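Local structure of Non-sulfated chondroitin lyase E66 (3VSN) at residues E104-I116 with I151-A164. The protein cleaves non-sulfated chondroitin as a polysaccharide lyase of the baculovirus envelope and is essential for oral infection of the insect host. Sequence-based numbering, arbitrary orientation.
Sequences ELAYNLINGLRII and ITIVLNETQHYDEA
Arg114 presents NE and NH2 together to the carboxylate of Glu163: NE of Arg114 reaches OE2 of Glu163 at 2.8 Å, and NH2 of Arg114 reaches OE1 of Glu163 at 2.7 Å, the latter bond nearly straight (N-H...O 167°). Both oxygens are met on their syn sides and lie near the guanidinium plane, while the nitrogens stand somewhat out of the carboxylate plane; the two extended chains of this bidentate salt bridge cross at about a right angle. Beside it, chi1 of Ile110 (-167°) puts CG2 between the backbone N and the carbonyl carbon, over one face of the His160 ring, 3.7 Å from the ring centroid and 17° off its normal, a CH-pi contact. CD1 of Ile110 packs on CB of Ala164, 3.8 Å away. The contact belongs to the alpha/alpha toroid of this lyase, where helix 103-119 packs against the end of helix 138-154, the turn, and the beginning of helix 161-175. Within that turn, OG1 of Thr158 accepts from N of His160 (3.1 Å), a capping bond, and donates to O of Leu155 (2.7 Å), linking Leu155, where the chain leaves the first helix, to the turn that leads into the next. Deeper in, the two methyls of Leu155 divide: CD2 packs 3.8 Å from CB of Ala106, and CD1 lies over the backbone near O of Ala106 and reaches CB of Leu109. Ile151, which also touches Cys89 of helix 75-93, packs CD1 on CB of Leu113, 4.1 Å away, and against the Leu109 carbonyl, the Ile151 and Leu113 side chains lying antiparallel alongside each other.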
loop_
_atom_site.group_PDB
_atom_site.type_symbol
_atom_site.label_atom_id
_atom_site.label_comp_id
_atom_site.label_asym_id
_atom_site.label_seq_id
_atom_site.Cartn_x
_atom_site.Cartn_y
_atom_site.Cartn_z
ATOM N N GLU A 104 39.649 -8.185 -6.102
ATOM C CA GLU A 104 39.230 -8.953 -7.278
ATOM C C GLU A 104 37.797 -8.600 -7.720
ATOM O O GLU A 104 37.500 -8.585 -8.918
ATOM C CB GLU A 104 39.433 -10.463 -7.053
ATOM C CG GLU A 104 39.367 -10.888 -5.584
ATOM C CD GLU A 104 40.582 -11.669 -5.107
ATOM O OE1 GLU A 104 40.740 -12.837 -5.524
ATOM O OE2 GLU A 104 41.367 -11.119 -4.291
ATOM N N LEU A 105 36.929 -8.290 -6.756
ATOM C CA LEU A 105 35.602 -7.748 -7.065
ATOM C C LEU A 105 35.706 -6.345 -7.672
ATOM O O LEU A 105 34.983 -6.024 -8.618
ATOM C CB LEU A 105 34.694 -7.737 -5.825
ATOM C CG LEU A 105 33.267 -7.177 -5.981
ATOM C CD1 LEU A 105 32.538 -7.801 -7.166
ATOM C CD2 LEU A 105 32.466 -7.372 -4.700
ATOM N N ALA A 106 36.606 -5.524 -7.133
ATOM C CA ALA A 106 36.854 -4.185 -7.673
ATOM C C ALA A 106 37.232 -4.271 -9.152
ATOM O O ALA A 106 36.665 -3.561 -9.989
ATOM C CB ALA A 106 37.945 -3.480 -6.881
ATOM N N TYR A 107 38.177 -5.162 -9.458
ATOM C CA TYR A 107 38.588 -5.423 -10.831
ATOM C C TYR A 107 37.413 -5.893 -11.683
ATOM O O TYR A 107 37.239 -5.426 -12.807
ATOM C CB TYR A 107 39.723 -6.456 -10.893
ATOM C CG TYR A 107 39.989 -6.947 -12.299
ATOM C CD1 TYR A 107 40.802 -6.219 -13.169
ATOM C CD2 TYR A 107 39.400 -8.123 -12.772
ATOM C CE1 TYR A 107 41.034 -6.655 -14.465
ATOM C CE2 TYR A 107 39.623 -8.565 -14.067
ATOM C CZ TYR A 107 40.441 -7.828 -14.907
ATOM O OH TYR A 107 40.666 -8.265 -16.192
ATOM N N ASN A 108 36.620 -6.822 -11.152
ATOM C CA ASN A 108 35.468 -7.338 -11.884
ATOM C C ASN A 108 34.450 -6.248 -12.216
ATOM O O ASN A 108 33.865 -6.248 -13.300
ATOM C CB ASN A 108 34.815 -8.505 -11.136
ATOM C CG ASN A 108 35.508 -9.828 -11.407
ATOM O OD1 ASN A 108 35.986 -10.077 -12.516
ATOM N ND2 ASN A 108 35.564 -10.689 -10.393
ATOM N N LEU A 109 34.268 -5.309 -11.289
ATOM C CA LEU A 109 33.357 -4.185 -11.495
ATOM C C LEU A 109 33.835 -3.240 -12.604
ATOM O O LEU A 109 33.074 -2.937 -13.525
ATOM C CB LEU A 109 33.105 -3.428 -10.184
ATOM C CG LEU A 109 32.268 -4.152 -9.117
ATOM C CD1 LEU A 109 32.227 -3.349 -7.825
ATOM C CD2 LEU A 109 30.854 -4.454 -9.609
ATOM N N ILE A 110 35.089 -2.791 -12.530
ATOM C CA ILE A 110 35.628 -1.916 -13.578
ATOM C C ILE A 110 35.693 -2.634 -14.938
ATOM O O ILE A 110 35.390 -2.033 -15.973
ATOM C CB ILE A 110 36.973 -1.247 -13.179
ATOM C CG1 ILE A 110 37.333 -0.112 -14.150
ATOM C CG2 ILE A 110 38.108 -2.260 -13.094
ATOM C CD1 ILE A 110 36.398 1.078 -14.096
ATOM N N ASN A 111 36.049 -3.921 -14.919
ATOM C CA ASN A 111 36.059 -4.749 -16.126
ATOM C C ASN A 111 34.663 -4.857 -16.743
ATOM O O ASN A 111 34.508 -4.764 -17.962
ATOM C CB ASN A 111 36.621 -6.145 -15.824
ATOM C CG ASN A 111 36.763 -7.008 -17.067
ATOM O OD1 ASN A 111 37.316 -6.576 -18.083
ATOM N ND2 ASN A 111 36.269 -8.242 -16.990
ATOM N N GLY A 112 33.655 -5.043 -15.889
ATOM C CA GLY A 112 32.259 -5.070 -16.322
ATOM C C GLY A 112 31.834 -3.783 -17.002
ATOM O O GLY A 112 31.133 -3.815 -18.018
ATOM N N LEU A 113 32.263 -2.652 -16.447
ATOM C CA LEU A 113 31.959 -1.340 -17.022
ATOM C C LEU A 113 32.647 -1.150 -18.375
ATOM O O LEU A 113 32.029 -0.655 -19.321
ATOM C CB LEU A 113 32.340 -0.211 -16.053
ATOM C CG LEU A 113 31.844 1.205 -16.375
ATOM C CD1 LEU A 113 30.322 1.258 -16.458
ATOM C CD2 LEU A 113 32.357 2.193 -15.338
ATOM N N ARG A 114 33.917 -1.550 -18.458
ATOM C CA ARG A 114 34.673 -1.535 -19.715
ATOM C C ARG A 114 33.979 -2.346 -20.805
ATOM O O ARG A 114 33.889 -1.896 -21.950
ATOM C CB ARG A 114 36.087 -2.088 -19.512
ATOM C CG ARG A 114 37.027 -1.179 -18.742
ATOM C CD ARG A 114 38.325 -1.909 -18.437
ATOM N NE ARG A 114 39.181 -1.146 -17.532
ATOM C CZ ARG A 114 40.121 -1.679 -16.758
ATOM N NH1 ARG A 114 40.330 -2.989 -16.767
ATOM N NH2 ARG A 114 40.850 -0.900 -15.971
ATOM N N ILE A 115 33.494 -3.536 -20.443
ATOM C CA ILE A 115 32.800 -4.414 -21.390
ATOM C C ILE A 115 31.544 -3.737 -21.951
ATOM O O ILE A 115 31.323 -3.744 -23.164
ATOM C CB ILE A 115 32.474 -5.800 -20.777
ATOM C CG1 ILE A 115 33.764 -6.586 -20.502
ATOM C CG2 ILE A 115 31.581 -6.608 -21.706
ATOM C CD1 ILE A 115 33.597 -7.757 -19.553
ATOM N N ILE A 116 30.744 -3.131 -21.074
ATOM C CA ILE A 116 29.544 -2.398 -21.495
ATOM C C ILE A 116 29.883 -1.228 -22.427
ATOM O O ILE A 116 29.237 -1.046 -23.462
ATOM C CB ILE A 116 28.715 -1.902 -20.283
ATOM C CG1 ILE A 116 28.136 -3.093 -19.514
ATOM C CG2 ILE A 116 27.587 -0.980 -20.735
ATOM C CD1 ILE A 116 27.566 -2.736 -18.156
ATOM N N ILE A 151 29.208 2.041 -9.773
ATOM C CA ILE A 151 30.581 1.550 -9.931
ATOM C C ILE A 151 31.601 2.652 -9.631
ATOM O O ILE A 151 32.510 2.455 -8.821
ATOM C CB ILE A 151 30.817 0.904 -11.323
ATOM C CG1 ILE A 151 30.004 -0.389 -11.441
ATOM C CG2 ILE A 151 32.298 0.603 -11.537
ATOM C CD1 ILE A 151 30.112 -1.108 -12.774
ATOM N N THR A 152 31.426 3.815 -10.259
ATOM C CA THR A 152 32.330 4.952 -10.065
ATOM C C THR A 152 32.469 5.354 -8.586
ATOM O O THR A 152 33.586 5.535 -8.091
ATOM C CB THR A 152 31.908 6.168 -10.920
ATOM O OG1 THR A 152 31.898 5.796 -12.304
ATOM C CG2 THR A 152 32.868 7.338 -10.724
ATOM N N ILE A 153 31.345 5.474 -7.884
ATOM C CA ILE A 153 31.384 5.921 -6.490
ATOM C C ILE A 153 31.962 4.869 -5.537
ATOM O O ILE A 153 32.861 5.185 -4.753
ATOM C CB ILE A 153 30.023 6.461 -5.994
ATOM C CG1 ILE A 153 29.574 7.630 -6.874
ATOM C CG2 ILE A 153 30.120 6.901 -4.534
ATOM C CD1 ILE A 153 28.177 8.146 -6.590
ATOM N N VAL A 154 31.482 3.628 -5.600
ATOM C CA VAL A 154 31.983 2.616 -4.653
ATOM C C VAL A 154 33.478 2.316 -4.824
ATOM O O VAL A 154 34.135 1.867 -3.882
ATOM C CB VAL A 154 31.152 1.305 -4.624
ATOM C CG1 VAL A 154 29.681 1.604 -4.358
ATOM C CG2 VAL A 154 31.334 0.484 -5.899
ATOM N N LEU A 155 34.004 2.581 -6.020
ATOM C CA LEU A 155 35.419 2.365 -6.312
ATOM C C LEU A 155 36.258 3.639 -6.162
ATOM O O LEU A 155 37.417 3.671 -6.586
ATOM C CB LEU A 155 35.597 1.778 -7.725
ATOM C CG LEU A 155 35.013 0.394 -8.037
ATOM C CD1 LEU A 155 35.387 -0.041 -9.447
ATOM C CD2 LEU A 155 35.461 -0.653 -7.023
ATOM N N ASN A 156 35.684 4.675 -5.543
ATOM C CA ASN A 156 36.317 5.999 -5.508
ATOM C C ASN A 156 37.658 6.096 -4.763
ATOM O O ASN A 156 38.388 7.066 -4.936
ATOM C CB ASN A 156 35.338 7.090 -5.038
ATOM C CG ASN A 156 35.094 7.073 -3.533
ATOM O OD1 ASN A 156 35.363 6.085 -2.847
ATOM N ND2 ASN A 156 34.564 8.173 -3.019
ATOM N N GLU A 157 37.980 5.092 -3.953
ATOM C CA GLU A 157 39.259 5.079 -3.245
ATOM C C GLU A 157 40.244 4.059 -3.824
ATOM O O GLU A 157 41.309 3.807 -3.251
ATOM C CB GLU A 157 39.043 4.893 -1.741
ATOM C CG GLU A 157 38.347 6.093 -1.110
ATOM C CD GLU A 157 38.323 6.051 0.404
ATOM O OE1 GLU A 157 38.145 4.954 0.974
ATOM O OE2 GLU A 157 38.473 7.130 1.020
ATOM N N THR A 158 39.893 3.507 -4.985
ATOM C CA THR A 158 40.735 2.542 -5.687
ATOM C C THR A 158 41.457 3.187 -6.877
ATOM O O THR A 158 41.214 4.353 -7.214
ATOM C CB THR A 158 39.913 1.351 -6.230
ATOM O OG1 THR A 158 39.157 1.776 -7.372
ATOM C CG2 THR A 158 38.974 0.784 -5.162
ATOM N N GLN A 159 42.321 2.400 -7.515
ATOM C CA GLN A 159 43.065 2.891 -8.674
ATOM C C GLN A 159 42.191 2.947 -9.932
ATOM O O GLN A 159 42.627 3.434 -10.976
ATOM C CB GLN A 159 44.335 2.063 -8.904
ATOM C CG GLN A 159 45.348 2.176 -7.774
ATOM C CD GLN A 159 45.694 3.617 -7.439
ATOM O OE1 GLN A 159 45.435 4.091 -6.329
ATOM N NE2 GLN A 159 46.276 4.325 -8.400
ATOM N N HIS A 160 40.945 2.490 -9.811
ATOM C CA HIS A 160 40.001 2.477 -10.933
ATOM C C HIS A 160 39.134 3.705 -11.022
ATOM O O HIS A 160 38.445 3.901 -12.026
ATOM C CB HIS A 160 39.113 1.235 -10.876
ATOM C CG HIS A 160 39.870 -0.056 -10.667
ATOM N ND1 HIS A 160 40.749 -0.537 -11.566
ATOM C CD2 HIS A 160 39.839 -0.973 -9.616
ATOM C CE1 HIS A 160 41.260 -1.699 -11.113
ATOM N NE2 HIS A 160 40.702 -1.964 -9.921
ATOM N N TYR A 161 39.156 4.545 -9.985
ATOM C CA TYR A 161 38.241 5.691 -9.895
ATOM C C TYR A 161 38.321 6.643 -11.085
ATOM O O TYR A 161 37.302 6.923 -11.719
ATOM C CB TYR A 161 38.435 6.469 -8.590
ATOM C CG TYR A 161 37.588 7.726 -8.495
ATOM C CD1 TYR A 161 36.191 7.654 -8.462
ATOM C CD2 TYR A 161 38.181 8.987 -8.437
ATOM C CE1 TYR A 161 35.413 8.798 -8.372
ATOM C CE2 TYR A 161 37.411 10.138 -8.347
ATOM C CZ TYR A 161 36.026 10.036 -8.314
ATOM O OH TYR A 161 35.257 11.174 -8.225
ATOM N N ASP A 162 39.524 7.133 -11.384
ATOM C CA ASP A 162 39.699 8.098 -12.470
ATOM C C ASP A 162 39.188 7.567 -13.813
ATOM O O ASP A 162 38.552 8.305 -14.564
ATOM C CB ASP A 162 41.155 8.574 -12.566
ATOM C CG ASP A 162 41.532 9.545 -11.452
ATOM O OD1 ASP A 162 40.630 10.132 -10.813
ATOM O OD2 ASP A 162 42.744 9.729 -11.217
ATOM N N GLU A 163 39.436 6.290 -14.102
ATOM C CA GLU A 163 38.896 5.676 -15.320
ATOM C C GLU A 163 37.364 5.578 -15.292
ATOM O O GLU A 163 36.699 5.911 -16.283
ATOM C CB GLU A 163 39.504 4.295 -15.585
ATOM C CG GLU A 163 38.984 3.652 -16.868
ATOM C CD GLU A 163 39.510 2.250 -17.109
ATOM O OE1 GLU A 163 40.372 1.777 -16.338
ATOM O OE2 GLU A 163 39.053 1.615 -18.080
ATOM N N ALA A 164 36.812 5.121 -14.168
ATOM C CA ALA A 164 35.359 4.999 -14.025
ATOM C C ALA A 164 34.676 6.355 -14.192
ATOM O O ALA A 164 33.673 6.467 -14.901
ATOM C CB ALA A 164 34.994 4.364 -12.686
#